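Local coordinates for protein maleylacetoacetate isomerase (Anaeromyxobacter dehalogenans, PDB 4IGJ) that probably isomerises maleylacetoacetate with the help of glutathione, as a zeta-class member of the glutathione transferase superfamily, at residues R152-L163 with Q193-G201. Residues are numbered along the deposited sequence; the frame is centred on the assembly and turned at random.
With SO4 (sulfate ion), chain C.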
ATOM      1  N   ARG A 152     -11.457   4.367  18.636  1.00 19.25           N
ATOM      2  CA  ARG A 152     -11.929   5.511  17.869  1.00 14.67           C
ATOM      3  C   ARG A 152     -11.014   6.736  17.980  1.00 14.61           C
ATOM      4  O   ARG A 152     -10.849   7.486  17.014  1.00 14.59           O
ATOM      5  CB  ARG A 152     -13.390   5.811  18.220  1.00 17.40           C
ATOM      6  CG  ARG A 152     -14.270   4.576  18.036  1.00 21.73           C
ATOM      7  CD  ARG A 152     -15.750   4.850  18.247  1.00 31.64           C
ATOM      8  NE  ARG A 152     -16.314   5.732  17.225  1.00 31.16           N
ATOM      9  CZ  ARG A 152     -16.680   5.333  16.009  1.00 32.45           C
ATOM     10  NH1 ARG A 152     -16.533   4.065  15.651  1.00 33.48           N
ATOM     11  NH2 ARG A 152     -17.194   6.198  15.148  1.00 31.37           N
ATOM     12  N   GLU A 153     -10.388   6.919  19.140  1.00 17.05           N
ATOM     13  CA  GLU A 153      -9.408   7.986  19.308  1.00 17.89           C
ATOM     14  C   GLU A 153      -8.193   7.708  18.424  1.00 13.20           C
ATOM     15  O   GLU A 153      -7.684   8.600  17.756  1.00 13.73           O
ATOM     16  CB  GLU A 153      -8.996   8.103  20.786  1.00 21.46           C
ATOM     17  CG  GLU A 153      -8.087   9.288  21.103  1.00 32.51           C
ATOM     18  CD  GLU A 153      -7.801   9.437  22.590  1.00 39.19           C
ATOM     19  OE1 GLU A 153      -8.590   8.921  23.412  1.00 44.83           O
ATOM     20  OE2 GLU A 153      -6.779  10.066  22.934  1.00 42.12           O
ATOM     21  N   TRP A 154      -7.764   6.449  18.426  1.00 14.74           N
ATOM     22  CA  TRP A 154      -6.654   5.974  17.608  1.00 12.14           C
ATOM     23  C   TRP A 154      -6.939   6.178  16.133  1.00 12.92           C
ATOM     24  O   TRP A 154      -6.098   6.700  15.404  1.00 11.85           O
ATOM     25  CB  TRP A 154      -6.434   4.491  17.916  1.00 13.07           C
ATOM     26  CG  TRP A 154      -5.479   3.726  17.042  1.00 12.84           C
ATOM     27  CD1 TRP A 154      -5.710   3.246  15.773  1.00 13.61           C
ATOM     28  CD2 TRP A 154      -4.175   3.267  17.413  1.00 11.07           C
ATOM     29  NE1 TRP A 154      -4.608   2.550  15.330  1.00 13.10           N
ATOM     30  CE2 TRP A 154      -3.654   2.550  16.319  1.00 14.60           C
ATOM     31  CE3 TRP A 154      -3.391   3.406  18.564  1.00 13.52           C
ATOM     32  CZ2 TRP A 154      -2.384   1.972  16.345  1.00 14.00           C
ATOM     33  CZ3 TRP A 154      -2.127   2.842  18.583  1.00 16.96           C
ATOM     34  CH2 TRP A 154      -1.635   2.134  17.481  1.00 13.90           C
ATOM     35  N   ALA A 155      -8.126   5.765  15.698  1.00 12.35           N
ATOM     36  CA  ALA A 155      -8.510   5.932  14.304  1.00 11.48           C
ATOM     37  C   ALA A 155      -8.485   7.409  13.916  1.00 11.90           C
ATOM     38  O   ALA A 155      -7.971   7.766  12.859  1.00 12.15           O
ATOM     39  CB  ALA A 155      -9.880   5.325  14.044  1.00 13.24           C
ATOM     40  N   ARG A 156      -9.043   8.276  14.757  1.00 12.34           N
ATOM     41  CA  ARG A 156      -9.017   9.701  14.459  1.00 13.27           C
ATOM     42  C   ARG A 156      -7.593  10.241  14.376  1.00 11.97           C
ATOM     43  O   ARG A 156      -7.289  11.068  13.523  1.00 13.92           O
ATOM     44  CB  ARG A 156      -9.831  10.494  15.485  1.00 15.32           C
ATOM     45  CG  ARG A 156     -11.332  10.435  15.266  1.00 12.86           C
ATOM     46  CD  ARG A 156     -12.079  11.368  16.248  1.00 12.76           C
ATOM     47  NE  ARG A 156     -11.959  10.945  17.638  1.00 14.59           N
ATOM     48  CZ  ARG A 156     -12.774  10.077  18.222  1.00 12.50           C
ATOM     49  NH1 ARG A 156     -13.776   9.533  17.543  1.00 14.15           N
ATOM     50  NH2 ARG A 156     -12.591   9.749  19.493  1.00 18.31           N
ATOM     51  N   PHE A 157      -6.711   9.754  15.245  1.00 12.66           N
ATOM     52  CA  PHE A 157      -5.333  10.222  15.233  1.00 15.53           C
ATOM     53  C   PHE A 157      -4.631   9.858  13.927  1.00 14.73           C
ATOM     54  O   PHE A 157      -4.000  10.704  13.293  1.00 14.79           O
ATOM     55  CB  PHE A 157      -4.550   9.652  16.417  1.00 16.18           C
ATOM     56  CG  PHE A 157      -3.089  10.002  16.387  1.00 14.91           C
ATOM     57  CD1 PHE A 157      -2.643  11.223  16.870  1.00 17.16           C
ATOM     58  CD2 PHE A 157      -2.161   9.116  15.853  1.00 14.95           C
ATOM     59  CE1 PHE A 157      -1.297  11.548  16.831  1.00 22.11           C
ATOM     60  CE2 PHE A 157      -0.809   9.436  15.814  1.00 19.48           C
ATOM     61  CZ  PHE A 157      -0.381  10.654  16.303  1.00 22.14           C
ATOM     62  N   PHE A 158      -4.731   8.591  13.542  1.00 12.94           N
ATOM     63  CA  PHE A 158      -4.002   8.119  12.370  1.00 13.61           C
ATOM     64  C   PHE A 158      -4.630   8.569  11.058  1.00 14.41           C
ATOM     65  O   PHE A 158      -3.923   8.855  10.092  1.00 14.94           O
ATOM     66  CB  PHE A 158      -3.806   6.603  12.423  1.00 14.43           C
ATOM     67  CG  PHE A 158      -2.692   6.183  13.337  1.00 13.20           C
ATOM     68  CD1 PHE A 158      -1.367   6.367  12.953  1.00 15.06           C
ATOM     69  CD2 PHE A 158      -2.955   5.620  14.573  1.00 14.96           C
ATOM     70  CE1 PHE A 158      -0.335   6.002  13.792  1.00 15.23           C
ATOM     71  CE2 PHE A 158      -1.925   5.246  15.417  1.00 18.73           C
ATOM     72  CZ  PHE A 158      -0.613   5.441  15.023  1.00 17.38           C
ATOM     73  N   ILE A 159      -5.954   8.658  11.018  1.00 12.77           N
ATOM     74  CA  ILE A 159      -6.604   9.205   9.836  1.00 11.11           C
ATOM     75  C   ILE A 159      -6.251  10.683   9.629  1.00 15.21           C
ATOM     76  O   ILE A 159      -5.930  11.091   8.513  1.00 15.92           O
ATOM     77  CB  ILE A 159      -8.128   8.992   9.890  1.00 11.01           C
ATOM     78  CG1 ILE A 159      -8.446   7.489   9.826  1.00 12.24           C
ATOM     79  CG2 ILE A 159      -8.824   9.758   8.772  1.00 13.58           C
ATOM     80  CD1 ILE A 159      -9.916   7.151  10.053  1.00 13.55           C
ATOM     81  N   ALA A 160      -6.289  11.473  10.705  1.00 13.57           N
ATOM     82  CA  ALA A 160      -5.941  12.892  10.631  1.00 15.23           C
ATOM     83  C   ALA A 160      -4.508  13.053  10.138  1.00 15.23           C
ATOM     84  O   ALA A 160      -4.225  13.891   9.277  1.00 19.23           O
ATOM     85  CB  ALA A 160      -6.119  13.567  11.994  1.00 16.06           C
ATOM     86  N   ARG A 161      -3.611  12.248  10.702  1.00 17.56           N
ATOM     87  CA  ARG A 161      -2.211  12.241  10.293  1.00 23.45           C
ATOM     88  C   ARG A 161      -2.077  11.983   8.792  1.00 20.91           C
ATOM     89  O   ARG A 161      -1.348  12.695   8.087  1.00 23.90           O
ATOM     90  CB  ARG A 161      -1.451  11.174  11.081  1.00 25.47           C
ATOM     91  CG  ARG A 161      -0.016  10.992  10.648  1.00 33.01           C
ATOM     92  CD  ARG A 161       0.781  10.247  11.701  1.00 31.96           C
ATOM     93  NE  ARG A 161       2.211  10.440  11.504  1.00 40.29           N
ATOM     94  CZ  ARG A 161       2.923  11.359  12.144  1.00 43.15           C
ATOM     95  NH1 ARG A 161       2.340  12.155  13.030  1.00 40.45           N
ATOM     96  NH2 ARG A 161       4.221  11.476  11.906  1.00 50.75           N
ATOM     97  N   GLY A 162      -2.787  10.968   8.311  1.00 18.57           N
ATOM     98  CA  GLY A 162      -2.795  10.638   6.896  1.00 17.43           C
ATOM     99  C   GLY A 162      -3.384  11.724   6.006  1.00 19.86           C
ATOM    100  O   GLY A 162      -2.834  12.033   4.956  1.00 19.15           O
ATOM    101  N   LEU A 163      -4.506  12.304   6.419  1.00 15.77           N
ATOM    102  CA  LEU A 163      -5.170  13.323   5.614  1.00 15.35           C
ATOM    103  C   LEU A 163      -4.369  14.624   5.534  1.00 17.52           C
ATOM    104  O   LEU A 163      -4.408  15.319   4.521  1.00 17.98           O
ATOM    105  CB  LEU A 163      -6.578  13.598   6.152  1.00 15.38           C
ATOM    106  CG  LEU A 163      -7.584  12.448   6.040  1.00 15.07           C
ATOM    107  CD1 LEU A 163      -8.950  12.921   6.497  1.00 16.19           C
ATOM    108  CD2 LEU A 163      -7.636  11.896   4.611  1.00 16.45           C
ATOM    109  N   GLN A 193     -11.587   7.012   2.040  1.00  7.54           N
ATOM    110  CA  GLN A 193     -10.907   7.352   3.281  1.00  8.10           C
ATOM    111  C   GLN A 193     -11.588   8.530   3.972  1.00 10.07           C
ATOM    112  O   GLN A 193     -11.684   8.557   5.202  1.00 11.03           O
ATOM    113  CB  GLN A 193      -9.421   7.644   3.033  1.00  9.73           C
ATOM    114  CG  GLN A 193      -8.611   7.800   4.322  1.00 12.04           C
ATOM    115  CD  GLN A 193      -8.649   6.546   5.160  1.00 12.59           C
ATOM    116  OE1 GLN A 193      -8.000   5.554   4.830  1.00 16.00           O
ATOM    117  NE2 GLN A 193      -9.426   6.563   6.245  1.00 13.72           N
ATOM    118  N   LEU A 194     -12.076   9.489   3.188  1.00 10.21           N
ATOM    119  CA  LEU A 194     -12.803  10.630   3.758  1.00  9.22           C
ATOM    120  C   LEU A 194     -14.131  10.181   4.360  1.00 11.23           C
ATOM    121  O   LEU A 194     -14.538  10.692   5.403  1.00 12.25           O
ATOM    122  CB  LEU A 194     -13.034  11.717   2.710  1.00  9.73           C
ATOM    123  CG  LEU A 194     -11.796  12.461   2.232  1.00 11.34           C
ATOM    124  CD1 LEU A 194     -12.161  13.360   1.070  1.00 13.49           C
ATOM    125  CD2 LEU A 194     -11.178  13.267   3.369  1.00 17.01           C
ATOM    126  N   TYR A 195     -14.791   9.214   3.734  1.00  8.95           N
ATOM    127  CA  TYR A 195     -16.001   8.637   4.307  1.00 11.22           C
ATOM    128  C   TYR A 195     -15.683   8.008   5.670  1.00 12.47           C
ATOM    129  O   TYR A 195     -16.444   8.166   6.630  1.00 12.16           O
ATOM    130  CB  TYR A 195     -16.579   7.607   3.337  1.00 12.40           C
ATOM    131  CG  TYR A 195     -17.725   6.740   3.844  1.00 11.63           C
ATOM    132  CD1 TYR A 195     -19.039   7.003   3.477  1.00 16.46           C
ATOM    133  CD2 TYR A 195     -17.480   5.616   4.625  1.00 12.35           C
ATOM    134  CE1 TYR A 195     -20.076   6.178   3.919  1.00 13.37           C
ATOM    135  CE2 TYR A 195     -18.503   4.805   5.069  1.00 16.65           C
ATOM    136  CZ  TYR A 195     -19.794   5.086   4.710  1.00 15.51           C
ATOM    137  OH  TYR A 195     -20.808   4.255   5.154  1.00 20.77           O
ATOM    138  N   ASN A 196     -14.560   7.307   5.776  1.00  9.88           N
ATOM    139  CA  ASN A 196     -14.195   6.710   7.058  1.00 12.26           C
ATOM    140  C   ASN A 196     -13.851   7.770   8.102  1.00 13.01           C
ATOM    141  O   ASN A 196     -14.191   7.612   9.276  1.00 11.03           O
ATOM    142  CB  ASN A 196     -13.057   5.695   6.881  1.00 13.12           C
ATOM    143  CG  ASN A 196     -13.539   4.366   6.328  1.00 18.40           C
ATOM    144  OD1 ASN A 196     -14.701   4.214   5.963  1.00 18.99           O
ATOM    145  ND2 ASN A 196     -12.630   3.399   6.247  1.00 24.46           N
ATOM    146  N   ALA A 197     -13.205   8.850   7.674  1.00 11.24           N
ATOM    147  CA  ALA A 197     -12.910   9.979   8.550  1.00 12.09           C
ATOM    148  C   ALA A 197     -14.197  10.504   9.174  1.00 13.68           C
ATOM    149  O   ALA A 197     -14.257  10.728  10.386  1.00 15.96           O
ATOM    150  CB  ALA A 197     -12.209  11.090   7.790  1.00 12.73           C
ATOM    151  N   ARG A 198     -15.226  10.680   8.349  1.00 12.23           N
ATOM    152  CA  ARG A 198     -16.514  11.172   8.838  1.00 14.59           C
ATOM    153  C   ARG A 198     -17.140  10.181   9.810  1.00 17.57           C
ATOM    154  O   ARG A 198     -17.628  10.571  10.869  1.00 17.60           O
ATOM    155  CB  ARG A 198     -17.461  11.475   7.670  1.00 13.98           C
ATOM    156  CG  ARG A 198     -17.013  12.657   6.826  1.00 16.23           C
ATOM    157  CD  ARG A 198     -17.989  12.975   5.710  1.00 18.46           C
ATOM    158  NE  ARG A 198     -17.377  13.853   4.718  1.00 26.32           N
ATOM    159  CZ  ARG A 198     -16.905  13.439   3.546  1.00 20.99           C
ATOM    160  NH1 ARG A 198     -17.002  12.163   3.207  1.00 22.27           N
ATOM    161  NH2 ARG A 198     -16.354  14.308   2.706  1.00 26.22           N
ATOM    162  N   ARG A 199     -17.097   8.899   9.464  1.00 13.97           N
ATOM    163  CA  ARG A 199     -17.618   7.826  10.306  1.00 16.57           C
ATOM    164  C   ARG A 199     -17.068   7.949  11.728  1.00 16.33           C
ATOM    165  O   ARG A 199     -17.803   7.780  12.709  1.00 22.36           O
ATOM    166  CB  ARG A 199     -17.210   6.483   9.701  1.00 19.92           C
ATOM    167  CG  ARG A 199     -17.814   5.255  10.337  1.00 24.28           C
ATOM    168  CD  ARG A 199     -17.865   4.135   9.299  1.00 37.37           C
ATOM    169  NE  ARG A 199     -18.438   2.902   9.820  1.00 42.51           N
ATOM    170  CZ  ARG A 199     -17.737   1.961  10.443  1.00 45.89           C
ATOM    171  NH1 ARG A 199     -16.431   2.113  10.636  1.00 49.11           N
ATOM    172  NH2 ARG A 199     -18.343   0.871  10.884  1.00 48.79           N
ATOM    173  N   PHE A 200     -15.781   8.270  11.830  1.00 15.50           N
ATOM    174  CA  PHE A 200     -15.090   8.336  13.114  1.00 17.13           C
ATOM    175  C   PHE A 200     -15.191   9.711  13.764  1.00 17.55           C
ATOM    176  O   PHE A 200     -14.570   9.961  14.795  1.00 20.75           O
ATOM    177  CB  PHE A 200     -13.620   7.934  12.945  1.00 17.39           C
ATOM    178  CG  PHE A 200     -13.423   6.463  12.722  1.00 18.87           C
ATOM    179  CD1 PHE A 200     -13.790   5.554  13.703  1.00 21.71           C
ATOM    180  CD2 PHE A 200     -12.859   5.988  11.547  1.00 16.75           C
ATOM    181  CE1 PHE A 200     -13.617   4.190  13.508  1.00 26.76           C
ATOM    182  CE2 PHE A 200     -12.679   4.625  11.341  1.00 19.99           C
ATOM    183  CZ  PHE A 200     -13.057   3.726  12.324  1.00 27.89           C
ATOM    184  N   GLY A 201     -15.971  10.598  13.161  1.00 17.05           N
ATOM    185  CA  GLY A 201     -16.204  11.917  13.721  1.00 20.86           C
ATOM    186  C   GLY A 201     -15.009  12.842  13.643  1.00 21.47           C
ATOM    187  O   GLY A 201     -14.875  13.771  14.447  1.00 23.51           O
TER
HETATM  188  S   SO4 C 301     -12.476  -0.209   6.471  1.00 18.79           S
HETATM  189  O1  SO4 C 301     -13.032   0.584   7.553  1.00 32.06           O
HETATM  190  O2  SO4 C 301     -11.288   0.460   5.952  1.00 21.01           O
HETATM  191  O3  SO4 C 301     -13.488  -0.336   5.436  1.00 27.78           O
HETATM  192  O4  SO4 C 301     -12.141  -1.534   6.966  1.00 27.77           O
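Gln193 lays its amide against Ile159, NE2 3.8 Å from Ile159 CG1; the same NE2 is hydrogen-bonded to Gln135, so the isoleucine meets an amide already held in place. One residue on, Leu194 reaches Leu163 through its end alone, CD2 lying 3.9 Å from Leu163 CD1. Asn196 hardly touches the other helix; its ND2 is hydrogen-bonded to Gln135 and makes a weak bond to a sulfate, probably from the crystallisation liquor, that Ser34 and Gln132 also hold. Ala197 is small enough for Ile159 to come close: CB is 3.8 Å from Ile159 CG2 and 4.0 Å from Leu163 CD1. The axes of segments 152-163 and 193-199 approach to 10.1 Å with their directions 143° apart, a roughly antiparallel helix pair in the all-helical C-terminal domain of the glutathione transferase fold. Phe200, the first residue past the helix, is buried, and its ring meets Ala155, Ile159 and Arg152. Ala155 CB sits squarely over one face, 3.7 Å from the centroid on the ring normal, a CH-pi contact, while Ile159 CD1 touches Phe200 CD2 at 3.5 Å. Phe200 CD1 lies over one face of the Arg152 guanidinium, offset toward its rim, the two planes inclined 45°. Arg156 bends at chi3, bringing NH1 to Phe200 O at 2.9 Å in a nearly straight bond (166°) within the guanidinium plane. A leucine in place of Arg156 would probably leave that carbonyl without this donor and the turn less firmly tied to helix 150-171. Gly201, at positive phi and with its N bonded to Arg198 O, is the C' residue of the Schellman motif that terminates helix 185-199, and its O approaches Arg156 CD.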